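Local atomic coordinates of molybdopterin-guanine dinucleotide biosynthesis adapter protein (Escherichia coli, PDB entry 1NP6), a protein that binds GTP and hydrolyses it weakly, and may act as an adapter for efficient synthesis and use of the molybdopterin guanine dinucleotide cofactor. Residues L23-P28 and N156-L161; E58-K61 and Q66-V69; L101-V106 and E167-Q172; V118-G123 and E129-D134. All blocks are in the same frame, centred on the assembly; numbering follows the deposited sequence.

Interaction 1: residues L23-P28 and N156-L161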
loop_
_atom_site.group_PDB
_atom_site.type_symbol
_atom_site.label_atom_id
_atom_site.label_comp_id
_atom_site.label_asym_id
_atom_site.label_seq_id
_atom_site.Cartn_x
_atom_site.Cartn_y
_atom_site.Cartn_z
ATOM N N LEU B 23 17.500 13.270 -2.375
ATOM C CA LEU B 23 17.060 11.919 -2.001
ATOM C C LEU B 23 17.184 10.926 -3.165
ATOM O O LEU B 23 17.498 9.750 -2.953
ATOM C CB LEU B 23 15.642 11.941 -1.456
ATOM C CG LEU B 23 15.372 11.926 0.050
ATOM C CD1 LEU B 23 16.584 12.227 0.921
ATOM C CD2 LEU B 23 14.183 12.834 0.400
ATOM N N LYS B 24 16.969 11.418 -4.386
ATOM C CA LYS B 24 17.125 10.633 -5.620
ATOM C C LYS B 24 18.510 10.033 -5.792
ATOM O O LYS B 24 18.631 8.952 -6.362
ATOM C CB LYS B 24 16.793 11.480 -6.858
ATOM C CG LYS B 24 15.335 11.472 -7.237
ATOM C CD LYS B 24 15.161 11.622 -8.740
ATOM C CE LYS B 24 14.104 12.662 -9.084
ATOM N NZ LYS B 24 14.518 13.493 -10.251
ATOM N N LYS B 25 19.542 10.729 -5.303
ATOM C CA LYS B 25 20.933 10.244 -5.334
ATOM C C LYS B 25 21.430 9.593 -4.031
ATOM O O LYS B 25 22.357 8.787 -4.049
ATOM C CB LYS B 25 21.914 11.369 -5.698
ATOM C CG LYS B 25 21.348 12.501 -6.541
ATOM C CD LYS B 25 22.454 13.226 -7.285
ATOM C CE LYS B 25 23.058 14.339 -6.445
ATOM N NZ LYS B 25 24.474 14.637 -6.823
ATOM N N LEU B 26 20.852 9.962 -2.893
ATOM C CA LEU B 26 21.307 9.401 -1.620
ATOM C C LEU B 26 20.864 7.957 -1.431
ATOM O O LEU B 26 21.649 7.119 -0.947
ATOM C CB LEU B 26 20.813 10.273 -0.444
ATOM C CG LEU B 26 21.136 9.744 0.958
ATOM C CD1 LEU B 26 22.638 9.750 1.251
ATOM C CD2 LEU B 26 20.336 10.546 2.020
ATOM N N ILE B 27 19.617 7.662 -1.818
ATOM C CA ILE B 27 19.027 6.333 -1.656
ATOM C C ILE B 27 19.846 5.233 -2.387
ATOM O O ILE B 27 20.187 4.213 -1.783
ATOM C CB ILE B 27 17.515 6.337 -2.039
ATOM C CG1 ILE B 27 16.686 7.034 -0.932
ATOM C CG2 ILE B 27 16.975 4.915 -2.255
ATOM C CD1 ILE B 27 15.277 7.483 -1.374
ATOM N N PRO B 28 20.183 5.436 -3.657
ATOM C CA PRO B 28 21.083 4.489 -4.348
ATOM C C PRO B 28 22.406 4.289 -3.618
ATOM O O PRO B 28 22.846 3.143 -3.490
ATOM C CB PRO B 28 21.319 5.148 -5.726
ATOM C CG PRO B 28 20.125 6.018 -5.950
ATOM C CD PRO B 28 19.710 6.513 -4.554
ATOM N N ASN B 156 26.650 18.836 -1.866
ATOM C CA ASN B 156 27.098 18.239 -3.127
ATOM C C ASN B 156 28.068 17.042 -2.957
ATOM O O ASN B 156 28.501 16.443 -3.947
ATOM C CB ASN B 156 27.656 19.332 -4.056
ATOM C CG ASN B 156 26.634 20.459 -4.340
ATOM O OD1 ASN B 156 25.633 20.261 -5.036
ATOM N ND2 ASN B 156 26.892 21.643 -3.792
ATOM N N ASP B 157 28.378 16.680 -1.705
ATOM C CA ASP B 157 29.173 15.478 -1.392
ATOM C C ASP B 157 28.255 14.332 -0.920
ATOM O O ASP B 157 28.155 14.056 0.281
ATOM C CB ASP B 157 30.240 15.811 -0.329
ATOM C CG ASP B 157 31.259 14.668 -0.091
ATOM O OD1 ASP B 157 31.085 13.524 -0.568
ATOM O OD2 ASP B 157 32.288 14.836 0.588
ATOM N N VAL B 158 27.618 13.662 -1.881
ATOM C CA VAL B 158 26.665 12.575 -1.628
ATOM C C VAL B 158 27.240 11.359 -0.882
ATOM O O VAL B 158 26.589 10.828 0.039
ATOM C CB VAL B 158 25.944 12.127 -2.935
ATOM C CG1 VAL B 158 24.952 10.995 -2.665
ATOM C CG2 VAL B 158 25.234 13.304 -3.593
ATOM N N GLU B 159 28.433 10.901 -1.277
ATOM C CA GLU B 159 29.100 9.820 -0.534
ATOM C C GLU B 159 29.443 10.208 0.914
ATOM O O GLU B 159 29.363 9.377 1.824
ATOM C CB GLU B 159 30.362 9.311 -1.256
ATOM C CG GLU B 159 30.123 8.773 -2.663
ATOM C CD GLU B 159 29.270 7.511 -2.692
ATOM O OE1 GLU B 159 29.396 6.669 -1.769
ATOM O OE2 GLU B 159 28.467 7.366 -3.642
ATOM N N GLY B 160 29.837 11.462 1.115
ATOM C CA GLY B 160 30.115 11.983 2.438
ATOM C C GLY B 160 28.853 11.974 3.294
ATOM O O GLY B 160 28.906 11.609 4.474
ATOM N N LEU B 161 27.736 12.366 2.680
ATOM C CA LEU B 161 26.408 12.345 3.311
ATOM C C LEU B 161 25.985 10.915 3.690
ATOM O O LEU B 161 25.491 10.677 4.792
ATOM C CB LEU B 161 25.375 13.019 2.388
ATOM C CG LEU B 161 23.930 13.197 2.884
ATOM C CD1 LEU B 161 23.879 13.860 4.270
ATOM C CD2 LEU B 161 23.120 13.998 1.876
#
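Helix 19-32 and the first turn of helix 158-170 come closest at L26 and V158, whose CA atoms lie 6.2 Å apart, near enough for a small branched side chain to reach the opposing backbone. V158 uses both of its methyls. CG1, anti to its own backbone N (chi1 -180°), rests on the K25 carbonyl, 3.7 Å from K25 O, while CG2 meets the far end of the lysine chain. K25 lays CE and NZ against this methyl, K25 NZ lying 3.6 Å from V158 CG2, at the exposed margin of the contact. The two side chains cross at about a right angle. Deeper in, L26 CD1 packs 4.0 Å from L161 CG, again nearly at right angles; L26 also touches F11 of strand 8-12, and L161 touches L22. D157 is the N-cap of helix 158-170: its OD1 accepts from G160 N at 2.9 Å, met from well above the carboxylate plane, and so satisfies an amide of the first turn. With no hydrogen bond crossing between the segments, the contact rests on shape and burial of hydrocarbon, while D157 takes up the amides of G160 and L161, through its side chain and its carbonyl.

Interaction 2: residues E58-K61 and Q66-V69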
loop_
_atom_site.group_PDB
_atom_site.type_symbol
_atom_site.label_atom_id
_atom_site.label_comp_id
_atom_site.label_asym_id
_atom_site.label_seq_id
_atom_site.Cartn_x
_atom_site.Cartn_y
_atom_site.Cartn_z
ATOM N N GLU B 58 -11.398 1.569 -10.026
ATOM C CA GLU B 58 -12.793 1.091 -10.142
ATOM C C GLU B 58 -13.380 0.436 -8.869
ATOM O O GLU B 58 -14.535 0.682 -8.506
ATOM C CB GLU B 58 -12.973 0.157 -11.344
ATOM C CG GLU B 58 -12.377 0.680 -12.647
ATOM C CD GLU B 58 -13.270 1.665 -13.382
ATOM O OE1 GLU B 58 -14.424 1.899 -12.953
ATOM O OE2 GLU B 58 -12.809 2.215 -14.404
ATOM N N LEU B 59 -12.588 -0.394 -8.200
ATOM C CA LEU B 59 -13.036 -1.082 -6.986
ATOM C C LEU B 59 -13.259 -0.120 -5.812
ATOM O O LEU B 59 -14.197 -0.299 -5.019
ATOM C CB LEU B 59 -12.007 -2.157 -6.596
ATOM C CG LEU B 59 -12.254 -3.659 -6.808
ATOM C CD1 LEU B 59 -13.487 -4.006 -7.659
ATOM C CD2 LEU B 59 -11.000 -4.288 -7.387
ATOM N N ARG B 60 -12.390 0.885 -5.694
ATOM C CA ARG B 60 -12.519 1.892 -4.635
ATOM C C ARG B 60 -13.684 2.838 -4.958
ATOM O O ARG B 60 -14.406 3.269 -4.054
ATOM C CB ARG B 60 -11.208 2.687 -4.455
ATOM C CG ARG B 60 -10.146 1.955 -3.638
ATOM C CD ARG B 60 -8.830 2.718 -3.448
ATOM N NE ARG B 60 -8.130 2.922 -4.729
ATOM C CZ ARG B 60 -8.046 4.095 -5.365
ATOM N NH1 ARG B 60 -8.602 5.187 -4.832
ATOM N NH2 ARG B 60 -7.413 4.179 -6.549
ATOM N N LYS B 61 -13.857 3.155 -6.248
ATOM C CA LYS B 61 -15.015 3.939 -6.709
ATOM C C LYS B 61 -16.344 3.258 -6.361
ATOM O O LYS B 61 -17.322 3.942 -6.052
ATOM C CB LYS B 61 -14.939 4.198 -8.224
ATOM C CG LYS B 61 -15.563 5.512 -8.686
ATOM C CD LYS B 61 -16.035 5.429 -10.135
ATOM C CE LYS B 61 -17.087 6.488 -10.445
ATOM N NZ LYS B 61 -17.046 6.920 -11.874
ATOM N N GLN B 66 -10.264 -0.325 1.490
ATOM C CA GLN B 66 -8.845 -0.663 1.356
ATOM C C GLN B 66 -8.718 -1.671 0.217
ATOM O O GLN B 66 -9.552 -2.575 0.095
ATOM C CB GLN B 66 -8.285 -1.264 2.646
ATOM C CG GLN B 66 -8.142 -0.216 3.840
ATOM C CD GLN B 66 -7.653 -0.837 5.124
ATOM O OE1 GLN B 66 -6.634 -1.513 5.132
ATOM N NE2 GLN B 66 -8.362 -0.584 6.224
ATOM N N THR B 67 -7.699 -1.492 -0.627
ATOM C CA THR B 67 -7.410 -2.461 -1.702
ATOM C C THR B 67 -5.945 -2.860 -1.663
ATOM O O THR B 67 -5.082 -2.017 -1.289
ATOM C CB THR B 67 -7.715 -1.882 -3.116
ATOM O OG1 THR B 67 -7.031 -0.620 -3.303
ATOM C CG2 THR B 67 -9.195 -1.542 -3.268
ATOM N N ILE B 68 -5.679 -4.124 -2.071
ATOM C CA ILE B 68 -4.326 -4.571 -2.482
ATOM C C ILE B 68 -4.415 -5.099 -3.924
ATOM O O ILE B 68 -5.312 -5.893 -4.252
ATOM C CB ILE B 68 -3.724 -5.660 -1.511
ATOM C CG1 ILE B 68 -3.351 -5.051 -0.153
ATOM C CG2 ILE B 68 -2.416 -6.371 -2.077
ATOM C CD1 ILE B 68 -2.998 -6.093 0.912
ATOM N N VAL B 69 -3.476 -4.651 -4.764
ATOM C CA VAL B 69 -3.235 -5.255 -6.105
ATOM C C VAL B 69 -1.818 -5.859 -6.060
ATOM O O VAL B 69 -0.840 -5.130 -5.795
ATOM C CB VAL B 69 -3.357 -4.211 -7.255
ATOM C CG1 VAL B 69 -3.106 -4.867 -8.632
ATOM C CG2 VAL B 69 -4.724 -3.531 -7.257
#
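R60 and T67 meet with their side chains at about a right angle, the arginine passing across the threonine rather than running beside it. The hydrocarbon part of R60 makes the closest approach: its CG lies 3.6 Å from T67 CG2, the methyl that stands anti to the threonine's carbonyl carbon. The hydroxyl, on the other branch, faces the next part of the chain, with T67 OG1 3.8 Å from R60 CD. It lies at the edge of the guanidinium, near its plane, but no hydrogen bond joins the pair. A bend at chi3 (-65°) turns the end of the arginine away from the run of its first carbons. There it is held by other groups: NE donates to S56 OG, NH1 forms salt bridges with D48 and E80, which probably offset the cost of burying the charge, and NH2 makes a weak hydrogen bond to the carbonyl of G53, a predicted GTP-site residue. L59 adds a looser touch, its CB 4.4 Å from T67 CG2. Threonine suits this place because its methyl supplies an apolar surface for the arginine chain while the branched CB fits an extended strand. T67 bonds through its backbone to M78 of strand 74-80. The contact thus packs helix 53-61 on a two-stranded antiparallel hairpin whose strand 66-70 pairs in parallel with a strand of the second subunit, so that the sheet runs on across the dimer interface.

Interaction 3: residues L101-V106 and E167-Q172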
loop_
_atom_site.group_PDB
_atom_site.type_symbol
_atom_site.label_atom_id
_atom_site.label_comp_id
_atom_site.label_asym_id
_atom_site.label_seq_id
_atom_site.Cartn_x
_atom_site.Cartn_y
_atom_site.Cartn_z
ATOM N N LEU B 101 13.828 -3.897 6.509
ATOM C CA LEU B 101 14.334 -2.521 6.368
ATOM C C LEU B 101 15.300 -2.182 7.491
ATOM O O LEU B 101 15.195 -2.730 8.588
ATOM C CB LEU B 101 13.184 -1.494 6.365
ATOM C CG LEU B 101 12.124 -1.480 5.247
ATOM C CD1 LEU B 101 11.024 -0.473 5.583
ATOM C CD2 LEU B 101 12.684 -1.195 3.820
ATOM N N ASP B 102 16.214 -1.253 7.223
ATOM C CA ASP B 102 17.201 -0.786 8.206
ATOM C C ASP B 102 17.002 0.657 8.665
ATOM O O ASP B 102 17.525 1.053 9.701
ATOM C CB ASP B 102 18.609 -0.907 7.617
ATOM C CG ASP B 102 18.929 -2.316 7.160
ATOM O OD1 ASP B 102 18.793 -3.246 7.977
ATOM O OD2 ASP B 102 19.318 -2.597 6.001
ATOM N N LEU B 103 16.260 1.435 7.874
ATOM C CA LEU B 103 16.208 2.888 7.982
ATOM C C LEU B 103 15.013 3.403 7.200
ATOM O O LEU B 103 14.818 3.017 6.056
ATOM C CB LEU B 103 17.476 3.508 7.372
ATOM C CG LEU B 103 17.535 5.023 7.189
ATOM C CD1 LEU B 103 17.915 5.718 8.521
ATOM C CD2 LEU B 103 18.505 5.398 6.086
ATOM N N ILE B 104 14.227 4.290 7.801
ATOM C CA ILE B 104 13.133 4.918 7.072
ATOM C C ILE B 104 13.374 6.417 6.913
ATOM O O ILE B 104 13.471 7.145 7.907
ATOM C CB ILE B 104 11.778 4.616 7.777
ATOM C CG1 ILE B 104 11.470 3.112 7.754
ATOM C CG2 ILE B 104 10.641 5.388 7.144
ATOM C CD1 ILE B 104 10.383 2.667 8.783
ATOM N N LEU B 105 13.456 6.877 5.659
ATOM C CA LEU B 105 13.592 8.299 5.349
ATOM C C LEU B 105 12.214 8.970 5.273
ATOM O O LEU B 105 11.269 8.351 4.787
ATOM C CB LEU B 105 14.350 8.512 4.028
ATOM C CG LEU B 105 15.734 7.843 3.963
ATOM C CD1 LEU B 105 16.256 7.690 2.519
ATOM C CD2 LEU B 105 16.739 8.624 4.816
ATOM N N VAL B 106 12.127 10.230 5.722
ATOM C CA VAL B 106 10.844 10.966 5.789
ATOM C C VAL B 106 10.933 12.343 5.147
ATOM O O VAL B 106 11.857 13.110 5.440
ATOM C CB VAL B 106 10.350 11.109 7.259
ATOM C CG1 VAL B 106 8.956 11.792 7.310
ATOM C CG2 VAL B 106 10.333 9.753 7.939
ATOM N N GLU B 167 27.029 6.472 10.211
ATOM C CA GLU B 167 27.628 6.739 11.511
ATOM C C GLU B 167 26.589 7.131 12.566
ATOM O O GLU B 167 26.717 6.747 13.719
ATOM C CB GLU B 167 28.711 7.809 11.384
ATOM C CG GLU B 167 30.047 7.225 10.966
ATOM C CD GLU B 167 30.764 8.070 9.935
ATOM O OE1 GLU B 167 30.931 9.286 10.175
ATOM O OE2 GLU B 167 31.165 7.517 8.889
ATOM N N TRP B 168 25.583 7.902 12.148
ATOM C CA TRP B 168 24.424 8.222 12.968
ATOM C C TRP B 168 23.609 6.964 13.294
ATOM O O TRP B 168 23.162 6.790 14.440
ATOM C CB TRP B 168 23.554 9.291 12.286
ATOM C CG TRP B 168 22.240 9.522 12.997
ATOM C CD1 TRP B 168 22.027 10.297 14.120
ATOM C CD2 TRP B 168 20.966 8.974 12.644
ATOM N NE1 TRP B 168 20.698 10.261 14.467
ATOM C CE2 TRP B 168 20.025 9.447 13.591
ATOM C CE3 TRP B 168 20.515 8.112 11.625
ATOM C CZ2 TRP B 168 18.672 9.097 13.542
ATOM C CZ3 TRP B 168 19.174 7.762 11.579
ATOM C CH2 TRP B 168 18.262 8.264 12.533
ATOM N N MET B 169 23.433 6.086 12.300
ATOM C CA MET B 169 22.684 4.837 12.489
ATOM C C MET B 169 23.320 3.924 13.553
ATOM O O MET B 169 22.614 3.279 14.340
ATOM C CB MET B 169 22.527 4.066 11.168
ATOM C CG MET B 169 21.448 4.621 10.225
ATOM S SD MET B 169 21.572 3.839 8.537
ATOM C CE MET B 169 20.766 2.329 8.882
ATOM N N GLN B 170 24.652 3.883 13.576
ATOM C CA GLN B 170 25.400 3.079 14.551
ATOM C C GLN B 170 25.120 3.502 15.995
ATOM O O GLN B 170 25.152 2.671 16.901
ATOM C CB GLN B 170 26.900 3.173 14.289
ATOM C CG GLN B 170 27.350 2.541 12.986
ATOM C CD GLN B 170 28.777 2.919 12.647
ATOM O OE1 GLN B 170 29.223 4.011 12.994
ATOM N NE2 GLN B 170 29.495 2.025 11.975
ATOM N N LYS B 171 24.827 4.787 16.189
ATOM C CA LYS B 171 24.542 5.347 17.512
ATOM C C LYS B 171 23.121 5.062 17.969
ATOM O O LYS B 171 22.790 5.289 19.134
ATOM C CB LYS B 171 24.814 6.867 17.548
ATOM C CG LYS B 171 26.300 7.228 17.429
ATOM C CD LYS B 171 26.526 8.736 17.356
ATOM C CE LYS B 171 27.372 9.114 16.138
ATOM N NZ LYS B 171 28.497 10.045 16.451
ATOM N N GLN B 172 22.281 4.581 17.055
ATOM C CA GLN B 172 20.883 4.294 17.382
ATOM C C GLN B 172 20.705 2.892 17.976
ATOM O O GLN B 172 19.939 2.716 18.924
ATOM C CB GLN B 172 19.965 4.473 16.158
ATOM C CG GLN B 172 20.030 5.838 15.451
ATOM C CD GLN B 172 20.086 7.023 16.407
ATOM O OE1 GLN B 172 21.130 7.677 16.534
ATOM N NE2 GLN B 172 18.962 7.310 17.068
#
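L103 packs against W168 and M169 where the C-terminal helix 158-170 lies over the parallel sheet of the P-loop NTPase fold, on strand 103-107. The nearest CA atoms, those of L103 and M169, are 8.1 Å apart, a spacing bridged by long side chains. L103 has CG anti to its backbone N (chi1 171°), an orientation that carries CD1 out toward the helix. This methyl meets the indole at its edge, in the ring plane, 3.9 Å from W168 CZ3. W168 also holds its CG anti to the backbone N (chi1 172°), swinging the six-membered ring toward the sheet, where it touches L9, P7 and A115 as well. M169 takes another course. Its CG is anti to the carbonyl carbon and its chain is bent at chi3 (80°), so the thioether folds across the leucine: SD lies 4.1 Å from L103 CD1, while the terminal methyl reaches back to L103 CB at 3.8 Å. The flexible methionine suits this place because its unbranched chain can bend to bring both SD and CE onto L103, and the broad indole spans neighbouring parts of the sheet. The carboxylate of D102, one of the predicted GTP-site residues, is engaged with R36. Its carbonyl oxygen and CB meet the methionine methyl, M169 CE lying 3.6 Å from D102 O.

Interaction 4: residues V118-G123 and E129-D134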
loop_
_atom_site.group_PDB
_atom_site.type_symbol
_atom_site.label_atom_id
_atom_site.label_comp_id
_atom_site.label_asym_id
_atom_site.label_seq_id
_atom_site.Cartn_x
_atom_site.Cartn_y
_atom_site.Cartn_z
ATOM N N VAL B 118 18.719 19.224 7.775
ATOM C CA VAL B 118 18.154 20.419 7.152
ATOM C C VAL B 118 19.073 20.828 5.989
ATOM O O VAL B 118 20.277 20.728 6.099
ATOM C CB VAL B 118 18.041 21.579 8.178
ATOM C CG1 VAL B 118 17.655 22.924 7.516
ATOM C CG2 VAL B 118 17.038 21.216 9.255
ATOM N N LEU B 119 18.487 21.265 4.884
ATOM C CA LEU B 119 19.264 21.617 3.686
ATOM C C LEU B 119 19.270 23.121 3.455
ATOM O O LEU B 119 18.299 23.803 3.803
ATOM C CB LEU B 119 18.698 20.889 2.460
ATOM C CG LEU B 119 18.295 19.408 2.606
ATOM C CD1 LEU B 119 17.724 18.902 1.300
ATOM C CD2 LEU B 119 19.435 18.484 3.082
ATOM N N PHE B 120 20.371 23.635 2.897
ATOM C CA PHE B 120 20.491 25.049 2.514
ATOM C C PHE B 120 21.253 25.188 1.193
ATOM O O PHE B 120 22.350 24.665 1.052
ATOM C CB PHE B 120 21.214 25.863 3.615
ATOM C CG PHE B 120 21.343 27.342 3.301
ATOM C CD1 PHE B 120 20.273 28.218 3.534
ATOM C CD2 PHE B 120 22.526 27.862 2.771
ATOM C CE1 PHE B 120 20.371 29.584 3.218
ATOM C CE2 PHE B 120 22.639 29.235 2.452
ATOM C CZ PHE B 120 21.559 30.100 2.699
ATOM N N ARG B 121 20.659 25.895 0.242
ATOM C CA ARG B 121 21.343 26.299 -0.989
ATOM C C ARG B 121 21.289 27.810 -1.106
ATOM O O ARG B 121 20.198 28.401 -1.120
ATOM C CB ARG B 121 20.712 25.636 -2.232
ATOM C CG ARG B 121 21.542 25.853 -3.499
ATOM C CD ARG B 121 20.988 25.282 -4.797
ATOM N NE ARG B 121 19.986 26.162 -5.392
ATOM C CZ ARG B 121 18.691 25.938 -5.295
ATOM N NH1 ARG B 121 18.280 24.866 -4.643
ATOM N NH2 ARG B 121 17.812 26.766 -5.839
ATOM N N ASP B 122 22.459 28.440 -1.191
ATOM C CA ASP B 122 22.548 29.897 -1.181
ATOM C C ASP B 122 21.683 30.551 -2.271
ATOM O O ASP B 122 20.960 31.506 -1.994
ATOM C CB ASP B 122 24.008 30.345 -1.294
ATOM C CG ASP B 122 24.242 31.755 -0.751
ATOM O OD1 ASP B 122 24.733 32.593 -1.534
ATOM O OD2 ASP B 122 23.991 32.119 0.432
ATOM N N GLY B 123 21.739 30.013 -3.490
ATOM C CA GLY B 123 21.028 30.568 -4.628
ATOM C C GLY B 123 19.511 30.434 -4.615
ATOM O O GLY B 123 18.862 30.731 -5.611
ATOM N N GLU B 129 20.366 33.189 8.098
ATOM C CA GLU B 129 19.836 33.614 9.389
ATOM C C GLU B 129 18.390 33.186 9.579
ATOM O O GLU B 129 17.922 33.086 10.713
ATOM C CB GLU B 129 19.955 35.138 9.545
ATOM C CG GLU B 129 21.385 35.659 9.653
ATOM C CD GLU B 129 22.021 35.979 8.301
ATOM O OE1 GLU B 129 21.288 36.239 7.323
ATOM O OE2 GLU B 129 23.267 35.976 8.216
ATOM N N GLU B 130 17.682 32.930 8.477
ATOM C CA GLU B 130 16.275 32.517 8.562
ATOM C C GLU B 130 16.050 30.999 8.691
ATOM O O GLU B 130 14.905 30.544 8.746
ATOM C CB GLU B 130 15.410 33.152 7.448
ATOM C CG GLU B 130 15.806 32.822 6.019
ATOM C CD GLU B 130 14.962 33.546 4.975
ATOM O OE1 GLU B 130 15.496 34.447 4.287
ATOM O OE2 GLU B 130 13.765 33.209 4.832
ATOM N N LEU B 131 17.138 30.226 8.766
ATOM C CA LEU B 131 17.053 28.791 9.062
ATOM C C LEU B 131 16.563 28.527 10.491
ATOM O O LEU B 131 17.092 29.099 11.450
ATOM C CB LEU B 131 18.413 28.111 8.881
ATOM C CG LEU B 131 18.881 27.767 7.468
ATOM C CD1 LEU B 131 20.321 27.280 7.510
ATOM C CD2 LEU B 131 17.979 26.735 6.801
ATOM N N VAL B 132 15.567 27.652 10.620
ATOM C CA VAL B 132 15.050 27.236 11.928
ATOM C C VAL B 132 15.635 25.872 12.330
ATOM O O VAL B 132 15.285 24.836 11.761
ATOM C CB VAL B 132 13.477 27.265 11.995
ATOM C CG1 VAL B 132 12.942 28.649 11.674
ATOM C CG2 VAL B 132 12.834 26.242 11.060
ATOM N N ILE B 133 16.550 25.892 13.297
ATOM C CA ILE B 133 17.252 24.695 13.755
ATOM C C ILE B 133 16.822 24.304 15.172
ATOM O O ILE B 133 17.470 24.703 16.146
ATOM C CB ILE B 133 18.790 24.907 13.711
ATOM C CG1 ILE B 133 19.249 25.337 12.310
ATOM C CG2 ILE B 133 19.519 23.639 14.177
ATOM C CD1 ILE B 133 20.711 25.764 12.233
ATOM N N ASP B 134 15.748 23.518 15.267
ATOM C CA ASP B 134 15.213 23.035 16.548
ATOM C C ASP B 134 16.047 21.877 17.120
ATOM O O ASP B 134 17.108 21.549 16.578
ATOM C CB ASP B 134 13.730 22.645 16.409
ATOM C CG ASP B 134 13.511 21.484 15.451
ATOM O OD1 ASP B 134 12.721 21.640 14.498
ATOM O OD2 ASP B 134 14.079 20.377 15.571
#
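Strand 116-120 of the central parallel sheet is covered on one face by the loop that leads to strand 137-142, and L131 is the loop residue that packs on it. V118 and F120, two positions apart, both direct their CB atoms toward the loop, as the alternation of a strand requires, and L131 sits against both. Its two methyls share the work: CD2 lies 3.9 Å from V118 CG1, and CD1 lies 4.1 Å from F120 CD1. The leucine and valine side chains run antiparallel, one passing the other, whereas the phenylalanine side chain lies aslant of the leucine, which approaches the ring obliquely. F120 CG is anti to the backbone N (chi1 -179°), a torsion that stands the ring out from the strand beside L131, and P128 and V144 add to its surroundings. Leucine suits the loop position because its forked end can serve two neighbours at once; the beta-branched valine and the aromatic suit a buried strand. No hydrogen bond joins the two segments, although V118 and F120 bond through their backbones to strand 137-142. A loop leucine thus covers two residues of strand 116-120 on one face of the sheet. L119 points its CB the other way, and on that face it meets K19 and L22 of helix 19-32, the P-loop side of the parallel sheet of a P-loop NTPase fold.

Overall arrangement
Interactions 1, 3 and 4 belong to the nucleotide-binding core, built round one parallel sheet; interaction 2 stands apart, its centre about 36 Å from that of interaction 1 and about 41 Å from that of interaction 4. Interactions 1 and 3 share helix 158-170, lie about 15 Å apart between centres, and touch where I27 packs on L105. Along the chain their segments alternate, and the C-terminal helix packs on both helix 19-32 and strand 103-107. Interaction 4 is nested within both closed loops, on 116-120, the next strand in sequence. Interaction 2 comes earlier, nested inside interaction 1; both it and interaction 1 meet the second subunit, linking core and outlying hairpin to the homodimer.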